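Local structure of BIFUNCTIONAL PROTEIN Proline utilization A (PutA) (Corynebacterium freiburgense, 5UX5) at residues A633-K636 with A637-E641; F718-A721 with G722-C725. The protein catalyses the two oxidation steps that convert proline to glutamate, joining an FAD-dependent proline dehydrogenase and an NAD-dependent aldehyde dehydrogenase in one chain. All coordinates share one frame; numbering follows the deposited sequence.

Contact 1: residues A633-K636 with A637-E641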
loop_
_atom_site.group_PDB
_atom_site.type_symbol
_atom_site.label_atom_id
_atom_site.label_comp_id
_atom_site.label_asym_id
_atom_site.label_seq_id
_atom_site.Cartn_x
_atom_site.Cartn_y
_atom_site.Cartn_z
ATOM N N ALA A 633 -4.513 10.797 23.835
ATOM C CA ALA A 633 -5.549 9.816 23.523
ATOM C C ALA A 633 -5.625 8.729 24.595
ATOM O O ALA A 633 -6.716 8.371 25.048
ATOM C CB ALA A 633 -5.288 9.190 22.160
ATOM N N LEU A 634 -4.468 8.191 25.012
ATOM C CA LEU A 634 -4.455 7.183 26.067
ATOM C C LEU A 634 -5.119 7.729 27.314
ATOM O O LEU A 634 -5.860 7.015 28.009
ATOM C CB LEU A 634 -3.020 6.746 26.382
ATOM C CG LEU A 634 -2.187 6.201 25.223
ATOM C CD1 LEU A 634 -0.960 5.401 25.648
ATOM C CD2 LEU A 634 -3.096 5.343 24.407
ATOM N N ARG A 635 -4.863 9.003 27.614
ATOM C CA ARG A 635 -5.440 9.602 28.809
ATOM C C ARG A 635 -6.948 9.761 28.656
ATOM O O ARG A 635 -7.712 9.370 29.548
ATOM C CB ARG A 635 -4.741 10.921 29.123
ATOM C CG ARG A 635 -3.234 10.762 29.339
ATOM C CD ARG A 635 -2.995 10.098 30.666
ATOM N NE ARG A 635 -1.592 10.031 31.062
ATOM C CZ ARG A 635 -0.910 8.907 31.254
ATOM N NH1 ARG A 635 -1.484 7.734 31.071
ATOM N NH2 ARG A 635 0.345 8.955 31.639
ATOM N N LYS A 636 -7.405 10.262 27.507
ATOM C CA LYS A 636 -8.848 10.329 27.286
ATOM C C LYS A 636 -9.479 8.954 27.413
ATOM O O LYS A 636 -10.610 8.839 27.902
ATOM C CB LYS A 636 -9.177 10.953 25.926
ATOM C CG LYS A 636 -9.654 12.403 26.023
ATOM C CD LYS A 636 -9.501 13.190 24.701
ATOM C CE LYS A 636 -8.973 14.638 24.931
ATOM N NZ LYS A 636 -9.485 15.308 26.190
ATOM N N ALA A 637 -8.741 7.902 27.044
ATOM C CA ALA A 637 -9.263 6.540 27.057
ATOM C C ALA A 637 -9.360 5.935 28.447
ATOM O O ALA A 637 -9.983 4.879 28.595
ATOM C CB ALA A 637 -8.398 5.631 26.186
ATOM N N GLY A 638 -8.779 6.568 29.460
ATOM C CA GLY A 638 -8.752 6.014 30.794
ATOM C C GLY A 638 -7.433 5.388 31.177
ATOM O O GLY A 638 -7.321 4.857 32.287
ATOM N N ILE A 639 -6.432 5.435 30.301
ATOM C CA ILE A 639 -5.124 4.866 30.598
ATOM C C ILE A 639 -4.319 5.965 31.278
ATOM O O ILE A 639 -3.690 6.796 30.626
ATOM C CB ILE A 639 -4.439 4.351 29.347
ATOM C CG1 ILE A 639 -5.333 3.311 28.658
ATOM C CG2 ILE A 639 -3.076 3.814 29.720
ATOM C CD1 ILE A 639 -4.927 2.981 27.238
ATOM N N GLY A 640 -4.350 5.977 32.610
ATOM C CA GLY A 640 -3.792 7.063 33.396
ATOM C C GLY A 640 -2.347 6.831 33.815
ATOM O O GLY A 640 -1.676 5.890 33.380
ATOM N N GLU A 641 -1.870 7.704 34.711
ATOM C CA GLU A 641 -0.471 7.634 35.122
ATOM C C GLU A 641 -0.148 6.429 35.994
ATOM O O GLU A 641 1.034 6.147 36.192
ATOM C CB GLU A 641 -0.058 8.907 35.850
ATOM C CG GLU A 641 -0.016 10.132 34.965
ATOM C CD GLU A 641 0.493 11.351 35.698
ATOM O OE1 GLU A 641 0.581 11.292 36.947
ATOM O OE2 GLU A 641 0.802 12.365 35.030
#

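Contact 2: residues F718-A721 with G722-C725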
loop_
_atom_site.group_PDB
_atom_site.type_symbol
_atom_site.label_atom_id
_atom_site.label_comp_id
_atom_site.label_asym_id
_atom_site.label_seq_id
_atom_site.Cartn_x
_atom_site.Cartn_y
_atom_site.Cartn_z
ATOM N N PHE A 718 11.930 5.006 -1.601
ATOM C CA PHE A 718 11.925 6.444 -1.394
ATOM C C PHE A 718 10.792 6.964 -0.507
ATOM O O PHE A 718 10.817 8.146 -0.141
ATOM C CB PHE A 718 11.923 7.148 -2.762
ATOM C CG PHE A 718 13.156 6.849 -3.589
ATOM C CD1 PHE A 718 14.429 6.893 -3.015
ATOM C CD2 PHE A 718 13.051 6.466 -4.920
ATOM C CE1 PHE A 718 15.597 6.586 -3.772
ATOM C CE2 PHE A 718 14.205 6.158 -5.687
ATOM C CZ PHE A 718 15.484 6.217 -5.109
ATOM N N GLY A 719 9.823 6.136 -0.120
ATOM C CA GLY A 719 8.866 6.590 0.872
ATOM C C GLY A 719 9.576 6.990 2.152
ATOM O O GLY A 719 10.551 6.361 2.563
ATOM N N HIS A 720 9.124 8.082 2.760
ATOM C CA HIS A 720 9.775 8.632 3.958
ATOM C C HIS A 720 11.276 8.780 3.723
ATOM O O HIS A 720 12.091 8.547 4.616
ATOM C CB HIS A 720 9.476 7.781 5.197
ATOM C CG HIS A 720 9.615 8.512 6.503
ATOM N ND1 HIS A 720 9.910 9.857 6.582
ATOM C CD2 HIS A 720 9.473 8.085 7.786
ATOM C CE1 HIS A 720 9.977 10.218 7.851
ATOM N NE2 HIS A 720 9.708 9.165 8.602
ATOM N N ALA A 721 11.638 9.143 2.485
ATOM C CA ALA A 721 13.021 9.402 2.067
ATOM C C ALA A 721 13.947 8.215 2.318
ATOM O O ALA A 721 15.142 8.394 2.525
ATOM C CB ALA A 721 13.567 10.655 2.749
ATOM N N GLY A 722 13.419 6.992 2.281
ATOM C CA GLY A 722 14.189 5.796 2.587
ATOM C C GLY A 722 14.458 5.543 4.062
ATOM O O GLY A 722 15.302 4.695 4.384
ATOM N N GLN A 723 13.768 6.247 4.967
ATOM C CA GLN A 723 14.069 6.193 6.400
ATOM C C GLN A 723 13.217 5.122 7.077
ATOM O O GLN A 723 12.511 5.364 8.058
ATOM C CB GLN A 723 13.851 7.563 7.048
ATOM C CG GLN A 723 14.669 8.736 6.433
ATOM C CD GLN A 723 14.346 10.083 7.075
ATOM O OE1 GLN A 723 15.138 10.642 7.825
ATOM N NE2 GLN A 723 13.177 10.612 6.759
ATOM N N LYS A 724 13.314 3.907 6.550
ATOM C CA LYS A 724 12.505 2.806 7.031
ATOM C C LYS A 724 13.379 1.582 7.209
ATOM O O LYS A 724 14.216 1.279 6.356
ATOM C CB LYS A 724 11.346 2.510 6.063
ATOM C CG LYS A 724 10.210 3.541 6.096
ATOM C CD LYS A 724 9.210 3.218 5.023
ATOM C CE LYS A 724 8.015 4.150 4.994
ATOM N NZ LYS A 724 7.351 4.012 3.663
ATOM N N CYS A 725 13.172 0.875 8.325
ATOM C CA CYS A 725 13.792 -0.433 8.495
ATOM C C CYS A 725 13.504 -1.343 7.302
ATOM O O CYS A 725 14.325 -2.192 6.943
ATOM C CB CYS A 725 13.288 -1.068 9.791
ATOM S SG CYS A 725 13.648 -0.118 11.280
#

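Contact 1: residues A633-K636 with A637-E641
The carbonyl oxygen of Leu634 takes two backbone N-H groups as the helix ends. Ile639 N gives the main bond, at 2.8 Å from Leu634 O. Ala637 N adds a weak one to the same oxygen; its better acceptor is Ala633 O, 2.9 Å from Ala637 N. Gly638 N bonds Arg635 O at 3.0 Å. The bonds from Gly638 and Ile639 back into the last turn, with the positive phi of Gly638 (102°), make a Schellman motif that closes helix 624-636.

The hydrophobic part of this cap joins Leu634 and Ile639. Leu634 CB and Ile639 CB are 4.1 Å apart. Farther out Leu634 CD2 meets Ile639 CD1, where the two side chains cross at a slant. Leu602, Val605 and Phe606 of helix 599-611 also pack on Leu634. Leu609 of that helix packs on Ile639.

Arg635 bends at its second torsion (chi2 -73°), which brings the guanidinium along the departing chain. NH1 is directed at Ile639 O, which lies near the guanidinium plane. The modelled bond is very short, so its exact length is doubtful. Glu641 N sits 3.6 Å above one face of the Arg635 guanidinium, toward the rim. Glu641 CG is 3.5 Å from Arg635 NH2. The carboxylate plane is turned 70° from the guanidinium. Glu641 OE2 stays 4.8 Å from Arg635 NH2. The opposite charges may attract, without forming a salt bridge. NH2 also bonds Val644 O in the following strand. The arginine thus gives its N-H groups to backbone carbonyls, Ile639 O and Val644 O, and its side chain ties the end of the helix to the loop and to strand 644-646.

Contact 2: residues F718-A721 with G722-C725
The imidazole of His720 has Gln723 over one face, with Gln723 CB above the ring and Gln723 NE2 on the same side, near the ND1 and CE1 atoms of the histidine. The amide of Gln723 does not stack: its plane is turned 74° from the ring, and Gln723 NE2 lies 3.4 Å from His720 CE1. His720 ND1 is hydrogen-bonded to Asn764. On the aliphatic part, His720 CB packs against Lys724 CE at 3.9 Å. CG of His720 is anti to the backbone N (chi1 -157°), which holds the ring on the side of Gln723.

His720 O is gripped twice by Gln723. The backbone Gln723 N binds it at 2.9 Å, and the side-chain Gln723 NE2 binds it at 3.2 Å. The two donors come from opposite faces of the carbonyl plane. The oxygen lies almost in the amide plane of Gln723, while Gln723 OE1 accepts from Ile767 N. Both ends of the amide are thus engaged, which fixes its rotation.

Three residues in a row, His720, Ala721 and Gly722, have left-handed helical backbone angles. Gly722 N bonds Gly719 O at 3.0 Å, and the next bond, from Gln723 N, repeats this three-residue spacing. An inverse gamma turn centred on Gln723 then redirects the chain. The extended Lys724 side chain runs back past His720 toward Gly719, and its NZ forms a salt bridge with Glu552. A sulfate ion lies about 5 Å from the Lys724 side chain.

The Gln723 side chain is about 8 Å from bound NAD, and Gln723 O accepts from Asn595. The sequence Gly722-Gln723-Lys724-Cys725 fits the cysteine-bearing active-site motif of the aldehyde dehydrogenase family. The buried turn is consistent with the loop that presents that cysteine.

Contact 1 and contact 2 both lie in the aldehyde dehydrogenase family region, with centres about 31 Å apart and no touch between them. Each sits where the chain leaves a helix on its way to a strand. Contact 1 ends helix 624-636, far from the chain centre and partly exposed. It joins an apolar pair facing the interior to an arginine held by carbonyls near the surface. Contact 2 follows helix 706-718 and is buried, with the Gln723 side chain about 8 Å from NAD. Its polar side chains find partners on helix 550-574 and in the loop before helix 772-779. A conventional helix cap thus contrasts with a left-handed turn near the cofactor.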